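Local coordinates for protein naphthalene dioxygenase large subunit (Rhodococcus sp., PDB 2B1X) that forms the large subunit of a Rieske-type ring-hydroxylating dioxygenase, carrying a [2Fe-2S] cluster in one domain and a single iron(III) ion in the other, at residues A25-N29 against N202-G206; G43-V47 against A163-Y169; E264-L268 against F288-A292. One frame throughout, in Å; residues are numbered along the deposited sequence.

Contact 1: residues A25-N29 against N202-G206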
ATOM      1  N   ALA A  25       3.306  26.201  10.037  1.00 13.46           N
ATOM      2  CA  ALA A  25       3.793  24.941   9.483  1.00 13.28           C
ATOM      3  C   ALA A  25       2.705  23.928   9.210  1.00 13.42           C
ATOM      4  O   ALA A  25       2.925  22.946   8.479  1.00 12.61           O
ATOM      5  CB  ALA A  25       4.875  24.329  10.449  1.00 12.19           C
ATOM      6  N   ALA A  26       1.537  24.118   9.831  1.00 13.66           N
ATOM      7  CA  ALA A  26       0.472  23.148   9.723  1.00 13.45           C
ATOM      8  C   ALA A  26      -0.076  23.045   8.298  1.00 14.29           C
ATOM      9  O   ALA A  26      -0.824  22.114   8.000  1.00 14.79           O
ATOM     10  CB  ALA A  26      -0.649  23.492  10.676  1.00 14.08           C
ATOM     11  N   ILE A  27       0.312  23.958   7.413  1.00 14.36           N
ATOM     12  CA  ILE A  27      -0.260  23.958   6.063  1.00 14.72           C
ATOM     13  C   ILE A  27       0.351  22.939   5.097  1.00 14.27           C
ATOM     14  O   ILE A  27      -0.227  22.690   4.043  1.00 14.75           O
ATOM     15  CB  ILE A  27      -0.214  25.349   5.430  1.00 15.18           C
ATOM     16  CG1 ILE A  27       1.235  25.715   5.085  1.00 15.56           C
ATOM     17  CG2 ILE A  27      -0.904  26.383   6.326  1.00 15.68           C
ATOM     18  CD1 ILE A  27       1.353  26.868   4.123  1.00 16.21           C
ATOM     19  N   ILE A  28       1.480  22.335   5.461  1.00 13.99           N
ATOM     20  CA  ILE A  28       2.215  21.480   4.545  1.00 14.19           C
ATOM     21  C   ILE A  28       1.650  20.062   4.357  1.00 14.07           C
ATOM     22  O   ILE A  28       1.443  19.605   3.222  1.00 14.15           O
ATOM     23  CB  ILE A  28       3.732  21.434   4.924  1.00 14.24           C
ATOM     24  CG1 ILE A  28       4.375  22.811   4.702  1.00 15.84           C
ATOM     25  CG2 ILE A  28       4.462  20.395   4.095  1.00 12.80           C
ATOM     26  CD1 ILE A  28       5.714  22.965   5.376  1.00 18.97           C
ATOM     27  N   ASN A  29       1.436  19.366   5.462  1.00 13.11           N
ATOM     28  CA  ASN A  29       1.023  17.969   5.415  1.00 12.55           C
ATOM     29  C   ASN A  29      -0.076  17.726   6.459  1.00 12.39           C
ATOM     30  O   ASN A  29       0.219  17.395   7.606  1.00 13.49           O
ATOM     31  CB  ASN A  29       2.239  17.077   5.684  1.00 11.69           C
ATOM     32  CG  ASN A  29       1.909  15.609   5.637  1.00 12.53           C
ATOM     33  OD1 ASN A  29       0.765  15.220   5.328  1.00 13.23           O
ATOM     34  ND2 ASN A  29       2.884  14.770   5.986  1.00  9.55           N
ATOM     35  N   ASN A 202       4.178  17.148  -0.375  1.00 10.11           N
ATOM     36  CA  ASN A 202       3.046  18.013  -0.678  1.00 10.25           C
ATOM     37  C   ASN A 202       3.379  18.866  -1.910  1.00 10.37           C
ATOM     38  O   ASN A 202       4.531  19.359  -2.052  1.00  9.84           O
ATOM     39  CB  ASN A 202       2.692  18.906   0.512  1.00 10.18           C
ATOM     40  CG  ASN A 202       1.358  19.617   0.320  1.00 10.09           C
ATOM     41  OD1 ASN A 202       1.318  20.786  -0.005  1.00 10.10           O
ATOM     42  ND2 ASN A 202       0.269  18.903   0.520  1.00  8.53           N
ATOM     43  N   TRP A 203       2.398  19.034  -2.810  1.00  9.69           N
ATOM     44  CA  TRP A 203       2.588  19.855  -4.018  1.00  9.78           C
ATOM     45  C   TRP A 203       3.111  21.290  -3.801  1.00 10.21           C
ATOM     46  O   TRP A 203       3.870  21.845  -4.639  1.00  9.89           O
ATOM     47  CB  TRP A 203       1.253  19.879  -4.804  1.00 10.72           C
ATOM     48  CG  TRP A 203       0.138  20.701  -4.168  1.00  7.44           C
ATOM     49  CD1 TRP A 203      -0.799  20.274  -3.250  1.00  7.98           C
ATOM     50  CD2 TRP A 203      -0.123  22.080  -4.383  1.00  7.89           C
ATOM     51  NE1 TRP A 203      -1.637  21.311  -2.905  1.00  8.19           N
ATOM     52  CE2 TRP A 203      -1.236  22.437  -3.577  1.00  8.76           C
ATOM     53  CE3 TRP A 203       0.497  23.082  -5.147  1.00  8.30           C
ATOM     54  CZ2 TRP A 203      -1.760  23.738  -3.555  1.00  8.17           C
ATOM     55  CZ3 TRP A 203      -0.034  24.353  -5.135  1.00  7.89           C
ATOM     56  CH2 TRP A 203      -1.145  24.673  -4.343  1.00  8.51           C
ATOM     57  N   LYS A 204       2.706  21.913  -2.696  1.00 10.05           N
ATOM     58  CA  LYS A 204       3.044  23.316  -2.422  1.00 10.13           C
ATOM     59  C   LYS A 204       4.534  23.543  -2.300  1.00  9.83           C
ATOM     60  O   LYS A 204       5.015  24.652  -2.528  1.00 10.38           O
ATOM     61  CB  LYS A 204       2.332  23.845  -1.148  1.00  9.96           C
ATOM     62  CG  LYS A 204       0.824  24.125  -1.311  1.00 10.85           C
ATOM     63  CD  LYS A 204       0.129  24.667   0.001  1.00  8.71           C
ATOM     64  CE  LYS A 204       0.222  23.664   1.151  1.00  8.81           C
ATOM     65  NZ  LYS A 204      -0.603  22.389   0.815  1.00 13.11           N
ATOM     66  N   LEU A 205       5.290  22.510  -1.940  1.00 10.03           N
ATOM     67  CA  LEU A 205       6.725  22.657  -1.771  1.00  8.95           C
ATOM     68  C   LEU A 205       7.430  22.872  -3.110  1.00  9.85           C
ATOM     69  O   LEU A 205       8.442  23.582  -3.152  1.00 10.37           O
ATOM     70  CB  LEU A 205       7.313  21.448  -1.024  1.00  8.56           C
ATOM     71  CG  LEU A 205       6.803  21.181   0.416  1.00  9.06           C
ATOM     72  CD1 LEU A 205       7.321  19.854   0.965  1.00  8.22           C
ATOM     73  CD2 LEU A 205       7.301  22.333   1.301  1.00  9.78           C
ATOM     74  N   GLY A 206       6.939  22.225  -4.184  1.00 10.72           N
ATOM     75  CA  GLY A 206       7.404  22.499  -5.539  1.00 10.15           C
ATOM     76  C   GLY A 206       7.010  23.909  -5.969  1.00 11.51           C
ATOM     77  O   GLY A 206       7.816  24.669  -6.492  1.00 10.85           O
TER
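Ile27 and Ile28 present backbone carbonyls to the side chains of Asn202 and Lys204. The polar part centres on the amide of Asn202. Ile28 O sits 2.9 Å from Asn202 CG, and at 3.0 Å from Asn202 ND2 the angle is too poor for a hydrogen bond; that nitrogen instead donates to Pro331 O. Asn202 OD1 accepts twice from Lys204, from opposite faces of the amide plane: NZ approaches it at 2.6 Å, and Lys204 N reaches it at 3.2 Å, a capping bond ahead of the turn that leads into the helix. Bends at chi3 (-61°) and chi4 (-66°) curl the lysine chain back to Asn202 and bring Lys204 CE to 3.1 Å from Ile27 O. The ammonium also forms a salt bridge with Glu37, which probably offsets its buried charge. The apolar part is slight: Ile28 CG2 meets Leu205 CD1 at 4.3 Å. The buried contact ties the loop between strand 22-24 and helix 31-40 to the catalytic-domain segment leading into helix 204-212, the Leu205 side chain about 11 Å from the iron(III) ion, with helix 422-436 against Ile27 and Lys204 and helix 369-382 against Leu205.

Contact 2: residues G43-V47 against A163-Y169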
ATOM      1  N   GLY A  43     -11.010  23.746  -6.672  1.00 12.95           N
ATOM      2  CA  GLY A  43     -12.345  23.973  -7.180  1.00 13.33           C
ATOM      3  C   GLY A  43     -12.626  25.397  -7.645  1.00 14.37           C
ATOM      4  O   GLY A  43     -13.700  25.660  -8.192  1.00 14.63           O
ATOM      5  N   HIS A  44     -11.664  26.312  -7.478  1.00 14.47           N
ATOM      6  CA  HIS A  44     -11.896  27.691  -7.894  1.00 14.70           C
ATOM      7  C   HIS A  44     -10.843  28.251  -8.847  1.00 14.61           C
ATOM      8  O   HIS A  44     -11.177  28.928  -9.797  1.00 15.56           O
ATOM      9  CB  HIS A  44     -12.053  28.580  -6.666  1.00 14.88           C
ATOM     10  CG  HIS A  44     -13.342  28.355  -5.947  1.00 15.69           C
ATOM     11  ND1 HIS A  44     -13.502  27.381  -4.979  1.00 16.22           N
ATOM     12  CD2 HIS A  44     -14.549  28.950  -6.086  1.00 15.56           C
ATOM     13  CE1 HIS A  44     -14.751  27.394  -4.547  1.00 15.34           C
ATOM     14  NE2 HIS A  44     -15.404  28.347  -5.194  1.00 17.44           N
ATOM     15  N   ALA A  45      -9.578  27.934  -8.606  1.00 13.82           N
ATOM     16  CA  ALA A  45      -8.472  28.511  -9.344  1.00 13.07           C
ATOM     17  C   ALA A  45      -8.412  27.988 -10.763  1.00 13.01           C
ATOM     18  O   ALA A  45      -9.051  26.991 -11.090  1.00 13.87           O
ATOM     19  CB  ALA A  45      -7.160  28.207  -8.626  1.00 12.64           C
ATOM     20  N   TRP A  46      -7.663  28.690 -11.617  1.00 12.21           N
ATOM     21  CA  TRP A  46      -7.410  28.225 -12.969  1.00 11.52           C
ATOM     22  C   TRP A  46      -6.201  27.290 -12.895  1.00 11.36           C
ATOM     23  O   TRP A  46      -5.136  27.695 -12.414  1.00 11.74           O
ATOM     24  CB  TRP A  46      -7.084  29.401 -13.895  1.00 10.71           C
ATOM     25  CG  TRP A  46      -8.274  30.185 -14.328  1.00 11.14           C
ATOM     26  CD1 TRP A  46      -8.789  31.289 -13.724  1.00 11.35           C
ATOM     27  CD2 TRP A  46      -9.136  29.892 -15.429  1.00 11.15           C
ATOM     28  NE1 TRP A  46      -9.906  31.731 -14.398  1.00 11.77           N
ATOM     29  CE2 TRP A  46     -10.133  30.892 -15.459  1.00 12.61           C
ATOM     30  CE3 TRP A  46      -9.147  28.897 -16.425  1.00 10.86           C
ATOM     31  CZ2 TRP A  46     -11.124  30.936 -16.446  1.00 12.69           C
ATOM     32  CZ3 TRP A  46     -10.130  28.932 -17.393  1.00 11.14           C
ATOM     33  CH2 TRP A  46     -11.110  29.940 -17.398  1.00 12.37           C
ATOM     34  N   VAL A  47      -6.350  26.093 -13.451  1.00 10.92           N
ATOM     35  CA  VAL A  47      -5.327  25.039 -13.391  1.00 11.02           C
ATOM     36  C   VAL A  47      -4.871  24.647 -14.812  1.00 11.84           C
ATOM     37  O   VAL A  47      -5.689  24.484 -15.711  1.00 10.83           O
ATOM     38  CB  VAL A  47      -5.900  23.793 -12.696  1.00 11.78           C
ATOM     39  CG1 VAL A  47      -4.883  22.616 -12.720  1.00 10.39           C
ATOM     40  CG2 VAL A  47      -6.418  24.162 -11.271  1.00 10.46           C
ATOM     41  N   ALA A 163     -15.809  32.047 -12.180  1.00 21.05           N
ATOM     42  CA  ALA A 163     -14.436  32.499 -12.071  1.00 20.33           C
ATOM     43  C   ALA A 163     -14.214  33.771 -12.888  1.00 20.21           C
ATOM     44  O   ALA A 163     -14.881  34.005 -13.911  1.00 19.76           O
ATOM     45  CB  ALA A 163     -13.504  31.428 -12.536  1.00 19.69           C
ATOM     46  N   ASP A 164     -13.266  34.582 -12.436  1.00 19.44           N
ATOM     47  CA  ASP A 164     -12.758  35.668 -13.259  1.00 19.54           C
ATOM     48  C   ASP A 164     -12.145  35.045 -14.501  1.00 18.69           C
ATOM     49  O   ASP A 164     -11.684  33.892 -14.463  1.00 18.71           O
ATOM     50  CB  ASP A 164     -11.675  36.468 -12.508  1.00 20.13           C
ATOM     51  CG  ASP A 164     -12.248  37.299 -11.374  1.00 22.63           C
ATOM     52  OD1 ASP A 164     -13.390  37.794 -11.530  1.00 25.74           O
ATOM     53  OD2 ASP A 164     -11.635  37.501 -10.289  1.00 26.53           O
ATOM     54  N   SER A 165     -12.135  35.788 -15.598  1.00 17.37           N
ATOM     55  CA  SER A 165     -11.571  35.268 -16.834  1.00 16.24           C
ATOM     56  C   SER A 165     -10.106  34.915 -16.629  1.00 16.08           C
ATOM     57  O   SER A 165      -9.417  35.538 -15.817  1.00 15.45           O
ATOM     58  CB  SER A 165     -11.733  36.283 -17.962  1.00 16.17           C
ATOM     59  OG  SER A 165     -10.748  37.293 -17.894  1.00 14.56           O
ATOM     60  N   LEU A 166      -9.628  33.928 -17.375  1.00 15.89           N
ATOM     61  CA  LEU A 166      -8.207  33.591 -17.378  1.00 16.69           C
ATOM     62  C   LEU A 166      -7.327  34.835 -17.444  1.00 16.84           C
ATOM     63  O   LEU A 166      -6.378  34.984 -16.655  1.00 16.81           O
ATOM     64  CB  LEU A 166      -7.869  32.646 -18.535  1.00 16.00           C
ATOM     65  CG  LEU A 166      -6.798  31.534 -18.419  1.00 17.06           C
ATOM     66  CD1 LEU A 166      -5.890  31.476 -19.657  1.00 12.14           C
ATOM     67  CD2 LEU A 166      -5.936  31.468 -17.098  1.00 12.64           C
ATOM     68  N   GLU A 167      -7.627  35.724 -18.388  1.00 17.65           N
ATOM     69  CA  GLU A 167      -6.778  36.916 -18.606  1.00 17.94           C
ATOM     70  C   GLU A 167      -6.722  37.828 -17.384  1.00 16.72           C
ATOM     71  O   GLU A 167      -5.663  38.360 -17.072  1.00 16.84           O
ATOM     72  CB  GLU A 167      -7.165  37.708 -19.890  1.00 19.30           C
ATOM     73  CG  GLU A 167      -7.073  36.885 -21.181  1.00 23.75           C
ATOM     74  CD  GLU A 167      -6.306  37.526 -22.345  1.00 30.12           C
ATOM     75  OE1 GLU A 167      -5.863  38.711 -22.256  1.00 31.90           O
ATOM     76  OE2 GLU A 167      -6.173  36.836 -23.395  1.00 31.83           O
ATOM     77  N   ASP A 168      -7.854  38.015 -16.705  1.00 15.93           N
ATOM     78  CA  ASP A 168      -7.873  38.760 -15.437  1.00 15.74           C
ATOM     79  C   ASP A 168      -7.071  38.021 -14.340  1.00 14.58           C
ATOM     80  O   ASP A 168      -6.331  38.628 -13.553  1.00 14.12           O
ATOM     81  CB  ASP A 168      -9.318  39.000 -14.985  1.00 15.78           C
ATOM     82  CG  ASP A 168     -10.015  40.132 -15.783  1.00 18.22           C
ATOM     83  OD1 ASP A 168      -9.389  40.771 -16.648  1.00 18.70           O
ATOM     84  OD2 ASP A 168     -11.204  40.431 -15.604  1.00 20.96           O
ATOM     85  N   TYR A 169      -7.220  36.700 -14.312  1.00 13.62           N
ATOM     86  CA  TYR A 169      -6.526  35.871 -13.326  1.00 13.26           C
ATOM     87  C   TYR A 169      -5.004  35.941 -13.477  1.00 12.92           C
ATOM     88  O   TYR A 169      -4.262  36.009 -12.481  1.00 13.23           O
ATOM     89  CB  TYR A 169      -7.018  34.437 -13.466  1.00 13.10           C
ATOM     90  CG  TYR A 169      -6.414  33.423 -12.518  1.00 12.93           C
ATOM     91  CD1 TYR A 169      -6.880  33.296 -11.221  1.00 13.10           C
ATOM     92  CD2 TYR A 169      -5.401  32.579 -12.938  1.00 11.56           C
ATOM     93  CE1 TYR A 169      -6.335  32.331 -10.344  1.00 11.83           C
ATOM     94  CE2 TYR A 169      -4.850  31.621 -12.071  1.00 13.93           C
ATOM     95  CZ  TYR A 169      -5.336  31.502 -10.785  1.00 13.27           C
ATOM     96  OH  TYR A 169      -4.827  30.542  -9.931  1.00 12.36           O
TER
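Trp46 lays its indole against 163-169, touching Ala163, Asp164, Leu166 and Tyr169. Its NE1 donates to Asp164 O at 2.8 Å; the oxygen lies in the ring plane, and NE1 sits nearly in line with the C=O bond (C=O...N angle 162°). Over one indole face comes Leu166, with CA 4.0 Å from the centroid of the five-membered ring in a CH-pi contact and CD2 packed 3.8 Å from Trp46 CG. The Tyr169 ring meets the indole obliquely, the planes 54° apart. Trp46 CD1 lies over the phenol face, 3.4 Å from Tyr169 CG, while Trp46 CB makes a second CH-pi contact with that ring. A chi1 of -180° swings the Tyr169 ring alongside Trp46 and brings its OH to 3.5 Å from Ala45 CB. Further out, that hydroxyl is hydrogen-bonded to Phe299 O, and the His249 ring meets the tyrosine edge-to-face. Ser165 OG accepts from Asp168 N at 3.2 Å and caps the helix whose first turn carries Leu166 and Tyr169. Strands 147-151 and 154-158 supply further neighbours of Trp46 and Leu166. Buried aromatic packing here joins the loop leading into strand 47-51 to the start of helix 166-170, where the Rieske and catalytic parts of the chain meet; this two-domain build is characteristic of ring-hydroxylating dioxygenase large subunits.

Contact 3: residues E264-L268 against F288-A292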
ATOM      1  N   GLU A 264      23.470  37.220 -25.801  1.00 28.28           N
ATOM      2  CA  GLU A 264      22.178  37.827 -25.511  1.00 26.90           C
ATOM      3  C   GLU A 264      21.028  36.863 -25.785  1.00 24.80           C
ATOM      4  O   GLU A 264      21.156  35.941 -26.594  1.00 23.46           O
ATOM      5  CB  GLU A 264      21.988  39.098 -26.326  1.00 27.10           C
ATOM      6  CG  GLU A 264      22.971  40.195 -25.960  1.00 30.99           C
ATOM      7  CD  GLU A 264      22.807  41.459 -26.800  1.00 34.94           C
ATOM      8  OE1 GLU A 264      22.146  41.416 -27.870  1.00 35.00           O
ATOM      9  OE2 GLU A 264      23.351  42.501 -26.376  1.00 37.74           O
ATOM     10  N   PHE A 265      19.915  37.086 -25.091  1.00 23.26           N
ATOM     11  CA  PHE A 265      18.707  36.319 -25.314  1.00 22.20           C
ATOM     12  C   PHE A 265      18.976  34.827 -25.082  1.00 21.38           C
ATOM     13  O   PHE A 265      18.526  33.976 -25.849  1.00 20.33           O
ATOM     14  CB  PHE A 265      18.171  36.588 -26.733  1.00 22.09           C
ATOM     15  CG  PHE A 265      17.941  38.053 -27.038  1.00 21.99           C
ATOM     16  CD1 PHE A 265      18.678  38.692 -28.041  1.00 23.46           C
ATOM     17  CD2 PHE A 265      16.994  38.789 -26.332  1.00 22.01           C
ATOM     18  CE1 PHE A 265      18.461  40.036 -28.344  1.00 20.93           C
ATOM     19  CE2 PHE A 265      16.783  40.131 -26.598  1.00 22.02           C
ATOM     20  CZ  PHE A 265      17.520  40.765 -27.623  1.00 22.31           C
ATOM     21  N   MET A 266      19.751  34.534 -24.035  1.00 21.13           N
ATOM     22  CA  MET A 266      20.022  33.153 -23.602  1.00 21.39           C
ATOM     23  C   MET A 266      20.722  32.361 -24.695  1.00 21.21           C
ATOM     24  O   MET A 266      20.678  31.125 -24.711  1.00 21.71           O
ATOM     25  CB  MET A 266      18.726  32.434 -23.200  1.00 20.46           C
ATOM     26  CG  MET A 266      18.028  33.040 -22.022  1.00 21.69           C
ATOM     27  SD  MET A 266      16.704  31.987 -21.467  1.00 24.26           S
ATOM     28  CE  MET A 266      17.686  30.777 -20.472  1.00 21.70           C
ATOM     29  N   GLY A 267      21.335  33.073 -25.633  1.00 20.96           N
ATOM     30  CA  GLY A 267      21.937  32.427 -26.789  1.00 20.32           C
ATOM     31  C   GLY A 267      20.967  31.677 -27.695  1.00 19.89           C
ATOM     32  O   GLY A 267      21.357  30.733 -28.390  1.00 19.89           O
ATOM     33  N   LEU A 268      19.713  32.105 -27.731  1.00 19.65           N
ATOM     34  CA  LEU A 268      18.752  31.514 -28.661  1.00 19.68           C
ATOM     35  C   LEU A 268      19.187  31.648 -30.110  1.00 20.14           C
ATOM     36  O   LEU A 268      19.946  32.586 -30.463  1.00 20.25           O
ATOM     37  CB  LEU A 268      17.374  32.130 -28.479  1.00 19.54           C
ATOM     38  CG  LEU A 268      16.636  31.676 -27.224  1.00 19.40           C
ATOM     39  CD1 LEU A 268      15.468  32.601 -27.002  1.00 19.46           C
ATOM     40  CD2 LEU A 268      16.201  30.197 -27.313  1.00 19.83           C
ATOM     41  N   PHE A 288      14.456  40.652 -21.244  1.00 18.03           N
ATOM     42  CA  PHE A 288      14.933  39.319 -21.642  1.00 18.08           C
ATOM     43  C   PHE A 288      16.400  39.307 -22.061  1.00 18.55           C
ATOM     44  O   PHE A 288      17.092  38.298 -21.900  1.00 19.09           O
ATOM     45  CB  PHE A 288      14.073  38.728 -22.763  1.00 17.47           C
ATOM     46  CG  PHE A 288      14.391  37.285 -23.086  1.00 17.68           C
ATOM     47  CD1 PHE A 288      14.442  36.318 -22.072  1.00 17.98           C
ATOM     48  CD2 PHE A 288      14.597  36.884 -24.401  1.00 18.07           C
ATOM     49  CE1 PHE A 288      14.712  34.964 -22.359  1.00 17.58           C
ATOM     50  CE2 PHE A 288      14.866  35.533 -24.705  1.00 18.89           C
ATOM     51  CZ  PHE A 288      14.929  34.573 -23.676  1.00 18.95           C
ATOM     52  N   ARG A 289      16.881  40.425 -22.599  1.00 18.97           N
ATOM     53  CA  ARG A 289      18.189  40.447 -23.252  1.00 19.20           C
ATOM     54  C   ARG A 289      19.364  39.806 -22.455  1.00 19.22           C
ATOM     55  O   ARG A 289      20.149  39.028 -23.032  1.00 18.62           O
ATOM     56  CB  ARG A 289      18.553  41.862 -23.677  1.00 19.07           C
ATOM     57  CG  ARG A 289      19.777  41.939 -24.566  1.00 20.61           C
ATOM     58  CD  ARG A 289      20.225  43.373 -24.896  1.00 23.04           C
ATOM     59  NE  ARG A 289      19.208  44.078 -25.681  1.00 24.89           N
ATOM     60  CZ  ARG A 289      19.096  44.008 -27.005  1.00 26.51           C
ATOM     61  NH1 ARG A 289      19.937  43.267 -27.710  1.00 26.46           N
ATOM     62  NH2 ARG A 289      18.131  44.679 -27.624  1.00 27.81           N
ATOM     63  N   PRO A 290      19.519  40.159 -21.178  1.00 19.16           N
ATOM     64  CA  PRO A 290      20.607  39.618 -20.358  1.00 19.56           C
ATOM     65  C   PRO A 290      20.201  38.408 -19.473  1.00 19.33           C
ATOM     66  O   PRO A 290      20.912  38.072 -18.548  1.00 20.07           O
ATOM     67  CB  PRO A 290      20.958  40.808 -19.469  1.00 19.60           C
ATOM     68  CG  PRO A 290      19.654  41.522 -19.272  1.00 20.04           C
ATOM     69  CD  PRO A 290      18.718  41.128 -20.402  1.00 19.77           C
ATOM     70  N   THR A 291      19.084  37.755 -19.763  1.00 18.71           N
ATOM     71  CA  THR A 291      18.609  36.649 -18.911  1.00 18.19           C
ATOM     72  C   THR A 291      19.476  35.398 -19.006  1.00 16.58           C
ATOM     73  O   THR A 291      19.926  35.032 -20.100  1.00 16.45           O
ATOM     74  CB  THR A 291      17.174  36.304 -19.309  1.00 18.41           C
ATOM     75  OG1 THR A 291      16.315  37.374 -18.886  1.00 21.01           O
ATOM     76  CG2 THR A 291      16.650  35.055 -18.553  1.00 19.93           C
ATOM     77  N   ALA A 292      19.704  34.763 -17.850  1.00 14.92           N
ATOM     78  CA  ALA A 292      20.249  33.402 -17.760  1.00 14.17           C
ATOM     79  C   ALA A 292      19.243  32.397 -17.144  1.00 13.76           C
ATOM     80  O   ALA A 292      19.185  31.218 -17.547  1.00 13.92           O
ATOM     81  CB  ALA A 292      21.528  33.410 -16.934  1.00 14.11           C
TER
HETATM   82  O   HOH W   1      20.830  36.481 -22.150  1.00 30.18           O
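Phe265 N donates to Arg289 O at 2.8 Å and 171°, joining a loop in which Phe265, Met266 and Gly267 all have positive phi, in the left-handed region, to a type I beta turn from Phe288 to Thr291. The loop before helix 270-279 is thus set against the turn leading into strand 293-298 of the catalytic domain. A water knits the backbones further, accepting from Met266 N at 2.9 Å and lying within hydrogen-bonding distance of Arg289 O and Thr291 O. Among the side chains, Glu264 and Arg289 run side by side in the same direction and end in a salt bridge of 2.9 Å between OE1 and NH1. The oxygen lies in the guanidinium plane, yet the nitrogen meets it from above the carboxylate plane. Arg289 CG makes a CH-pi contact over one face of the Phe265 ring, and Phe265 CZ sits over a guanidinium face, 3.5 Å from NH1, the planes 56° apart. With chi1 at -170° and a bend at chi3, the arginine chain runs over that ring while lying alongside the glutamate. Phe288 gathers the apolar residues. Phe265 CD2 touches its CD2 at 3.6 Å, Leu268 CD1 lies in plane at its edge, and Met266 SD approaches CE1 obliquely at 3.7 Å, a Met-aromatic contact. Beyond SD, the methyl CE reaches to 3.3 Å from Ala292 O. Helix 270-279 packs on both phenylalanines. Two carboxylates share the guanidinium, Glu264 through NH1 and Glu286 through NH2; such pairing probably favours the charged arginine and restricts its rotation.

Contact 2 is nested within the chain loop closed by contact 1, whereas contact 3 follows both in sequence. Contacts 1 and 2 come within about 8 Å at their nearest atoms; the nearest atoms of contact 3 are about 17 Å from contact 1 and about 20 Å from contact 2. Contact 1 is wholly buried and mostly polar, carbonyls facing an amide and an ammonium. Contact 2, partly buried, rests on aromatic packing with one indole hydrogen bond and lies where the Rieske and catalytic parts meet. Contact 3, furthest from the chain centre, combines a buried apolar cluster with a salt bridge near the surface. Contacts 1 and 2 set a loop against a segment running into a helix, contact 3 loop against loop.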